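Local coordinates for protein D-alanyl-D-alanine carboxypeptidase (Streptococcus pneumoniae R6, PDB 1XP4) that probably removes the C-terminal D-alanine from peptidoglycan precursor peptides, as a serine-type carboxypeptidase that takes part in regulating peptidoglycan synthesis, at residues 16-28 with 170-182. Sequence-based numbering, arbitrary orientation.
Sequences HAIAVEANTGKIL and AYDVAIVARNLIK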
ATOM      1  N   HIS A  16      15.055  -6.329  -7.453  1.00 15.20           N
ATOM      2  CA  HIS A  16      14.766  -5.421  -6.346  1.00 15.12           C
ATOM      3  C   HIS A  16      13.525  -5.851  -5.611  1.00 14.93           C
ATOM      4  O   HIS A  16      12.551  -6.272  -6.232  1.00 16.19           O
ATOM      5  CB  HIS A  16      14.530  -4.011  -6.872  1.00 15.42           C
ATOM      6  CG  HIS A  16      15.611  -3.522  -7.775  1.00 19.57           C
ATOM      7  ND1 HIS A  16      16.797  -3.007  -7.300  1.00 20.98           N
ATOM      8  CD2 HIS A  16      15.706  -3.513  -9.125  1.00 18.30           C
ATOM      9  CE1 HIS A  16      17.578  -2.700  -8.321  1.00 22.16           C
ATOM     10  NE2 HIS A  16      16.940  -2.999  -9.439  1.00 22.12           N
ATOM     11  N   ALA A  17      13.537  -5.715  -4.291  1.00 14.03           N
ATOM     12  CA  ALA A  17      12.372  -6.101  -3.517  1.00 13.81           C
ATOM     13  C   ALA A  17      12.452  -5.642  -2.073  1.00 13.82           C
ATOM     14  O   ALA A  17      13.539  -5.399  -1.545  1.00 15.14           O
ATOM     15  CB  ALA A  17      12.193  -7.620  -3.573  1.00 12.10           C
ATOM     16  N   ILE A  18      11.287  -5.519  -1.448  1.00 11.81           N
ATOM     17  CA  ILE A  18      11.198  -5.135  -0.047  1.00 13.07           C
ATOM     18  C   ILE A  18       9.855  -5.622   0.470  1.00 14.05           C
ATOM     19  O   ILE A  18       8.866  -5.644  -0.263  1.00 15.61           O
ATOM     20  CB  ILE A  18      11.277  -3.603   0.159  1.00 14.08           C
ATOM     21  CG1 ILE A  18      11.452  -3.294   1.650  1.00 11.71           C
ATOM     22  CG2 ILE A  18      10.002  -2.933  -0.358  1.00 13.24           C
ATOM     23  CD1 ILE A  18      11.709  -1.830   1.959  1.00 10.25           C
ATOM     24  N   ALA A  19       9.828  -6.015   1.736  1.00 13.13           N
ATOM     25  CA  ALA A  19       8.611  -6.498   2.357  1.00 12.62           C
ATOM     26  C   ALA A  19       8.424  -5.762   3.675  1.00 13.71           C
ATOM     27  O   ALA A  19       9.380  -5.592   4.430  1.00 16.42           O
ATOM     28  CB  ALA A  19       8.725  -7.993   2.602  1.00 12.42           C
ATOM     29  N   VAL A  20       7.205  -5.318   3.957  1.00 13.08           N
ATOM     30  CA  VAL A  20       6.954  -4.617   5.217  1.00 15.55           C
ATOM     31  C   VAL A  20       5.645  -5.023   5.870  1.00 16.15           C
ATOM     32  O   VAL A  20       4.705  -5.435   5.192  1.00 16.35           O
ATOM     33  CB  VAL A  20       6.932  -3.082   5.034  1.00 12.75           C
ATOM     34  CG1 VAL A  20       8.282  -2.611   4.570  1.00 15.82           C
ATOM     35  CG2 VAL A  20       5.851  -2.678   4.046  1.00 11.43           C
ATOM     36  N   GLU A  21       5.598  -4.924   7.194  1.00 15.97           N
ATOM     37  CA  GLU A  21       4.380  -5.248   7.919  1.00 16.09           C
ATOM     38  C   GLU A  21       3.557  -3.984   7.750  1.00 14.02           C
ATOM     39  O   GLU A  21       3.946  -2.920   8.213  1.00 15.23           O
ATOM     40  CB  GLU A  21       4.692  -5.520   9.385  1.00 15.84           C
ATOM     41  CG  GLU A  21       3.517  -6.028  10.192  1.00 18.24           C
ATOM     42  CD  GLU A  21       2.599  -4.918  10.637  1.00 22.59           C
ATOM     43  OE1 GLU A  21       3.104  -3.944  11.242  1.00 22.48           O
ATOM     44  OE2 GLU A  21       1.376  -5.022  10.391  1.00 26.75           O
ATOM     45  N   ALA A  22       2.433  -4.105   7.056  1.00 13.35           N
ATOM     46  CA  ALA A  22       1.573  -2.962   6.757  1.00 12.93           C
ATOM     47  C   ALA A  22       1.388  -1.940   7.862  1.00 13.74           C
ATOM     48  O   ALA A  22       1.750  -0.769   7.702  1.00 15.57           O
ATOM     49  CB  ALA A  22       0.215  -3.441   6.287  1.00 10.07           C
ATOM     50  N   ASN A  23       0.841  -2.378   8.989  1.00 11.99           N
ATOM     51  CA  ASN A  23       0.563  -1.461  10.066  1.00 12.82           C
ATOM     52  C   ASN A  23       1.712  -0.608  10.591  1.00 14.94           C
ATOM     53  O   ASN A  23       1.571   0.617  10.691  1.00 13.84           O
ATOM     54  CB  ASN A  23      -0.095  -2.200  11.218  1.00 16.75           C
ATOM     55  CG  ASN A  23      -0.796  -1.260  12.160  1.00 20.59           C
ATOM     56  OD1 ASN A  23      -1.284  -0.212  11.737  1.00 24.72           O
ATOM     57  ND2 ASN A  23      -0.867  -1.623  13.435  1.00 20.78           N
ATOM     58  N   THR A  24       2.845  -1.219  10.925  1.00 13.63           N
ATOM     59  CA  THR A  24       3.953  -0.431  11.460  1.00 13.27           C
ATOM     60  C   THR A  24       4.972   0.018  10.424  1.00 14.40           C
ATOM     61  O   THR A  24       5.813   0.867  10.708  1.00 16.91           O
ATOM     62  CB  THR A  24       4.698  -1.191  12.568  1.00 13.07           C
ATOM     63  OG1 THR A  24       5.361  -2.332  12.010  1.00 12.58           O
ATOM     64  CG2 THR A  24       3.717  -1.646  13.640  1.00 11.27           C
ATOM     65  N   GLY A  25       4.893  -0.538   9.221  1.00 15.11           N
ATOM     66  CA  GLY A  25       5.834  -0.165   8.183  1.00 14.07           C
ATOM     67  C   GLY A  25       7.224  -0.707   8.458  1.00 14.22           C
ATOM     68  O   GLY A  25       8.209  -0.256   7.861  1.00 15.67           O
ATOM     69  N   LYS A  26       7.305  -1.675   9.365  1.00 11.04           N
ATOM     70  CA  LYS A  26       8.579  -2.280   9.711  1.00 10.00           C
ATOM     71  C   LYS A  26       9.079  -3.112   8.542  1.00 11.64           C
ATOM     72  O   LYS A  26       8.320  -3.856   7.922  1.00 15.13           O
ATOM     73  CB  LYS A  26       8.437  -3.164  10.945  1.00  6.27           C
ATOM     74  CG  LYS A  26       9.716  -3.885  11.285  1.00  6.17           C
ATOM     75  CD  LYS A  26       9.531  -4.905  12.395  1.00  3.81           C
ATOM     76  CE  LYS A  26      10.801  -5.744  12.581  1.00  1.81           C
ATOM     77  NZ  LYS A  26      12.005  -4.922  12.966  1.00  2.60           N
ATOM     78  N   ILE A  27      10.363  -2.986   8.243  1.00 13.18           N
ATOM     79  CA  ILE A  27      10.957  -3.725   7.135  1.00 15.00           C
ATOM     80  C   ILE A  27      11.338  -5.152   7.540  1.00 16.23           C
ATOM     81  O   ILE A  27      12.072  -5.365   8.505  1.00 17.51           O
ATOM     82  CB  ILE A  27      12.193  -2.973   6.597  1.00 13.79           C
ATOM     83  CG1 ILE A  27      11.755  -1.603   6.067  1.00 12.63           C
ATOM     84  CG2 ILE A  27      12.885  -3.800   5.530  1.00  8.90           C
ATOM     85  CD1 ILE A  27      12.891  -0.677   5.692  1.00 12.58           C
ATOM     86  N   LEU A  28      10.832  -6.128   6.793  1.00 16.64           N
ATOM     87  CA  LEU A  28      11.103  -7.529   7.087  1.00 17.65           C
ATOM     88  C   LEU A  28      12.138  -8.150   6.144  1.00 18.50           C
ATOM     89  O   LEU A  28      12.847  -9.092   6.509  1.00 21.12           O
ATOM     90  CB  LEU A  28       9.799  -8.323   7.017  1.00 17.83           C
ATOM     91  CG  LEU A  28       8.656  -7.793   7.884  1.00 18.77           C
ATOM     92  CD1 LEU A  28       7.412  -8.634   7.649  1.00 17.40           C
ATOM     93  CD2 LEU A  28       9.065  -7.820   9.352  1.00 17.93           C
ATOM     94  N   ALA A 170      11.731   0.240  -4.597  1.00 15.25           N
ATOM     95  CA  ALA A 170      10.820  -0.703  -3.958  1.00 15.38           C
ATOM     96  C   ALA A 170      10.399  -0.098  -2.619  1.00 15.97           C
ATOM     97  O   ALA A 170       9.247  -0.233  -2.191  1.00 15.67           O
ATOM     98  CB  ALA A 170      11.505  -2.050  -3.753  1.00 14.75           C
ATOM     99  N   TYR A 171      11.345   0.579  -1.973  1.00 15.20           N
ATOM    100  CA  TYR A 171      11.107   1.253  -0.695  1.00 15.63           C
ATOM    101  C   TYR A 171       9.982   2.266  -0.908  1.00 16.70           C
ATOM    102  O   TYR A 171       8.992   2.284  -0.169  1.00 15.68           O
ATOM    103  CB  TYR A 171      12.376   1.991  -0.263  1.00 15.35           C
ATOM    104  CG  TYR A 171      12.292   2.726   1.054  1.00 18.05           C
ATOM    105  CD1 TYR A 171      12.571   2.075   2.256  1.00 21.27           C
ATOM    106  CD2 TYR A 171      11.986   4.091   1.099  1.00 17.14           C
ATOM    107  CE1 TYR A 171      12.557   2.763   3.472  1.00 18.74           C
ATOM    108  CE2 TYR A 171      11.969   4.783   2.306  1.00 16.89           C
ATOM    109  CZ  TYR A 171      12.258   4.113   3.487  1.00 17.40           C
ATOM    110  OH  TYR A 171      12.267   4.790   4.687  1.00 17.94           O
ATOM    111  N   ASP A 172      10.151   3.111  -1.924  1.00 14.12           N
ATOM    112  CA  ASP A 172       9.154   4.112  -2.259  1.00 15.21           C
ATOM    113  C   ASP A 172       7.797   3.459  -2.507  1.00 15.33           C
ATOM    114  O   ASP A 172       6.774   3.921  -1.991  1.00 16.21           O
ATOM    115  CB  ASP A 172       9.573   4.892  -3.503  1.00 18.99           C
ATOM    116  CG  ASP A 172      10.755   5.801  -3.250  1.00 22.44           C
ATOM    117  OD1 ASP A 172      10.837   6.366  -2.140  1.00 25.30           O
ATOM    118  OD2 ASP A 172      11.591   5.969  -4.163  1.00 21.75           O
ATOM    119  N   VAL A 173       7.788   2.384  -3.293  1.00 12.39           N
ATOM    120  CA  VAL A 173       6.545   1.682  -3.596  1.00 10.86           C
ATOM    121  C   VAL A 173       5.870   1.192  -2.321  1.00 11.68           C
ATOM    122  O   VAL A 173       4.656   1.328  -2.167  1.00 13.02           O
ATOM    123  CB  VAL A 173       6.789   0.491  -4.529  1.00  8.52           C
ATOM    124  CG1 VAL A 173       5.488  -0.202  -4.830  1.00  7.37           C
ATOM    125  CG2 VAL A 173       7.416   0.973  -5.824  1.00 13.23           C
ATOM    126  N   ALA A 174       6.660   0.626  -1.411  1.00 11.33           N
ATOM    127  CA  ALA A 174       6.138   0.132  -0.144  1.00  9.81           C
ATOM    128  C   ALA A 174       5.370   1.255   0.545  1.00  9.56           C
ATOM    129  O   ALA A 174       4.244   1.065   1.006  1.00 12.42           O
ATOM    130  CB  ALA A 174       7.281  -0.333   0.742  1.00  8.29           C
ATOM    131  N   ILE A 175       5.989   2.427   0.618  1.00  7.98           N
ATOM    132  CA  ILE A 175       5.356   3.576   1.245  1.00  7.80           C
ATOM    133  C   ILE A 175       4.003   3.839   0.567  1.00  8.86           C
ATOM    134  O   ILE A 175       2.971   3.915   1.230  1.00 10.43           O
ATOM    135  CB  ILE A 175       6.291   4.815   1.157  1.00  6.62           C
ATOM    136  CG1 ILE A 175       7.490   4.605   2.103  1.00  7.68           C
ATOM    137  CG2 ILE A 175       5.520   6.093   1.484  1.00  1.00           C
ATOM    138  CD1 ILE A 175       8.585   5.696   2.060  1.00  6.19           C
ATOM    139  N   VAL A 176       4.011   3.949  -0.756  1.00  7.83           N
ATOM    140  CA  VAL A 176       2.788   4.175  -1.516  1.00  8.48           C
ATOM    141  C   VAL A 176       1.719   3.131  -1.178  1.00  9.64           C
ATOM    142  O   VAL A 176       0.593   3.461  -0.796  1.00 11.72           O
ATOM    143  CB  VAL A 176       3.074   4.117  -3.032  1.00  8.74           C
ATOM    144  CG1 VAL A 176       1.759   4.137  -3.822  1.00  5.80           C
ATOM    145  CG2 VAL A 176       3.973   5.292  -3.428  1.00  4.32           C
ATOM    146  N   ALA A 177       2.070   1.864  -1.329  1.00 10.15           N
ATOM    147  CA  ALA A 177       1.130   0.797  -1.026  1.00 11.02           C
ATOM    148  C   ALA A 177       0.615   0.944   0.408  1.00 12.28           C
ATOM    149  O   ALA A 177      -0.589   0.855   0.658  1.00 13.10           O
ATOM    150  CB  ALA A 177       1.803  -0.559  -1.215  1.00  9.78           C
ATOM    151  N   ARG A 178       1.518   1.186   1.352  1.00 11.49           N
ATOM    152  CA  ARG A 178       1.090   1.321   2.736  1.00 11.58           C
ATOM    153  C   ARG A 178       0.114   2.475   2.939  1.00 13.02           C
ATOM    154  O   ARG A 178      -0.950   2.293   3.536  1.00 14.03           O
ATOM    155  CB  ARG A 178       2.287   1.501   3.661  1.00 11.31           C
ATOM    156  CG  ARG A 178       1.902   1.465   5.124  1.00 10.60           C
ATOM    157  CD  ARG A 178       3.066   1.843   6.036  1.00 13.62           C
ATOM    158  NE  ARG A 178       2.649   1.861   7.437  1.00 14.11           N
ATOM    159  CZ  ARG A 178       2.863   2.878   8.265  1.00 12.98           C
ATOM    160  NH1 ARG A 178       3.501   3.960   7.844  1.00 14.36           N
ATOM    161  NH2 ARG A 178       2.409   2.825   9.506  1.00 13.78           N
ATOM    162  N   ASN A 179       0.466   3.659   2.449  1.00 12.30           N
ATOM    163  CA  ASN A 179      -0.411   4.807   2.615  1.00 13.14           C
ATOM    164  C   ASN A 179      -1.783   4.571   2.003  1.00 15.25           C
ATOM    165  O   ASN A 179      -2.804   4.979   2.563  1.00 13.04           O
ATOM    166  CB  ASN A 179       0.221   6.052   2.006  1.00 15.27           C
ATOM    167  CG  ASN A 179       1.459   6.479   2.744  1.00 17.02           C
ATOM    168  OD1 ASN A 179       1.596   6.201   3.931  1.00 16.06           O
ATOM    169  ND2 ASN A 179       2.368   7.166   2.054  1.00 18.04           N
ATOM    170  N   LEU A 180      -1.808   3.908   0.852  1.00 15.69           N
ATOM    171  CA  LEU A 180      -3.069   3.618   0.192  1.00 16.69           C
ATOM    172  C   LEU A 180      -3.931   2.665   1.033  1.00 18.74           C
ATOM    173  O   LEU A 180      -5.075   2.983   1.361  1.00 19.34           O
ATOM    174  CB  LEU A 180      -2.820   3.014  -1.194  1.00 11.58           C
ATOM    175  CG  LEU A 180      -4.087   2.567  -1.933  1.00  9.83           C
ATOM    176  CD1 LEU A 180      -5.044   3.727  -2.064  1.00  7.40           C
ATOM    177  CD2 LEU A 180      -3.721   2.022  -3.294  1.00 10.46           C
ATOM    178  N   ILE A 181      -3.382   1.504   1.384  1.00 19.22           N
ATOM    179  CA  ILE A 181      -4.122   0.515   2.167  1.00 19.40           C
ATOM    180  C   ILE A 181      -4.582   1.030   3.530  1.00 18.33           C
ATOM    181  O   ILE A 181      -5.709   0.766   3.954  1.00 17.95           O
ATOM    182  CB  ILE A 181      -3.282  -0.756   2.387  1.00 20.41           C
ATOM    183  CG1 ILE A 181      -3.072  -1.471   1.058  1.00 19.99           C
ATOM    184  CG2 ILE A 181      -3.972  -1.682   3.376  1.00 20.08           C
ATOM    185  CD1 ILE A 181      -2.182  -2.702   1.174  1.00 23.48           C
ATOM    186  N   LYS A 182      -3.712   1.761   4.216  1.00 16.24           N
ATOM    187  CA  LYS A 182      -4.042   2.294   5.530  1.00 16.49           C
ATOM    188  C   LYS A 182      -5.095   3.392   5.509  1.00 17.85           C
ATOM    189  O   LYS A 182      -5.942   3.449   6.395  1.00 20.22           O
ATOM    190  CB  LYS A 182      -2.783   2.819   6.209  1.00 15.73           C
ATOM    191  CG  LYS A 182      -2.298   1.953   7.346  1.00 15.51           C
ATOM    192  CD  LYS A 182      -0.918   2.385   7.771  1.00 18.42           C
ATOM    193  CE  LYS A 182      -0.578   1.819   9.123  1.00 20.09           C
ATOM    194  NZ  LYS A 182      -1.530   2.332  10.140  1.00 22.09           N
TER
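Arg-178 reaches from helix 170-183 to the turn of a beta hairpin, strands 17-21 and 26-31, in the five-stranded antiparallel sheet of this penicillin-binding, beta-lactamase-like domain. Its NE gives a hydrogen bond to Ala-22 O (2.8 Å), approaching almost in line with the carbonyl, and its NH2 bonds to Asn-23 O (2.6 Å) from above that carbonyl's plane. Both oxygens lie at the edge of the guanidinium, close to its plane, so two successive carbonyls of the turn fix the rotation of the group. With CG anti to the backbone N (chi1 -173°) and the chain extended as far as NE, arginine is long enough to reach from the helix to the turn carbonyls. Gly-25 N lies over one guanidinium face; the positive phi of Gly-25 (71°) suits glycine. One helical turn on, Lys-182 bends at its last torsion and brings NZ to Asn-23 OD1 (3.0 Å), in the plane of the amide; both residues are solvent-exposed, where a lysine and an asparagine side chain can pair while still meeting water.

Toward the start of the helix the contact becomes apolar. Ile-18 sets CG2 against Ala-170 CB (3.8 Å) and Ala-174 CB, while its CD1 approaches Tyr-171 CD1 obliquely. Small alanines on this face let the helix axis come within 7.7 Å of strand 17-21, at 34° to it. Ile-27 CD1 from the second strand meets the edge of the Tyr-171 ring.

Behind this shell, strand 244-253 flanks strand 17-21, and helix 44-57 packs on Val-176 and Leu-180. The turn is also braced from within by Glu-21, whose OE1 accepts hydrogen bonds from both Thr-24 OG1 and Thr-24 N, the latter at 2.8 Å on the syn side but tilted out of the carboxylate plane.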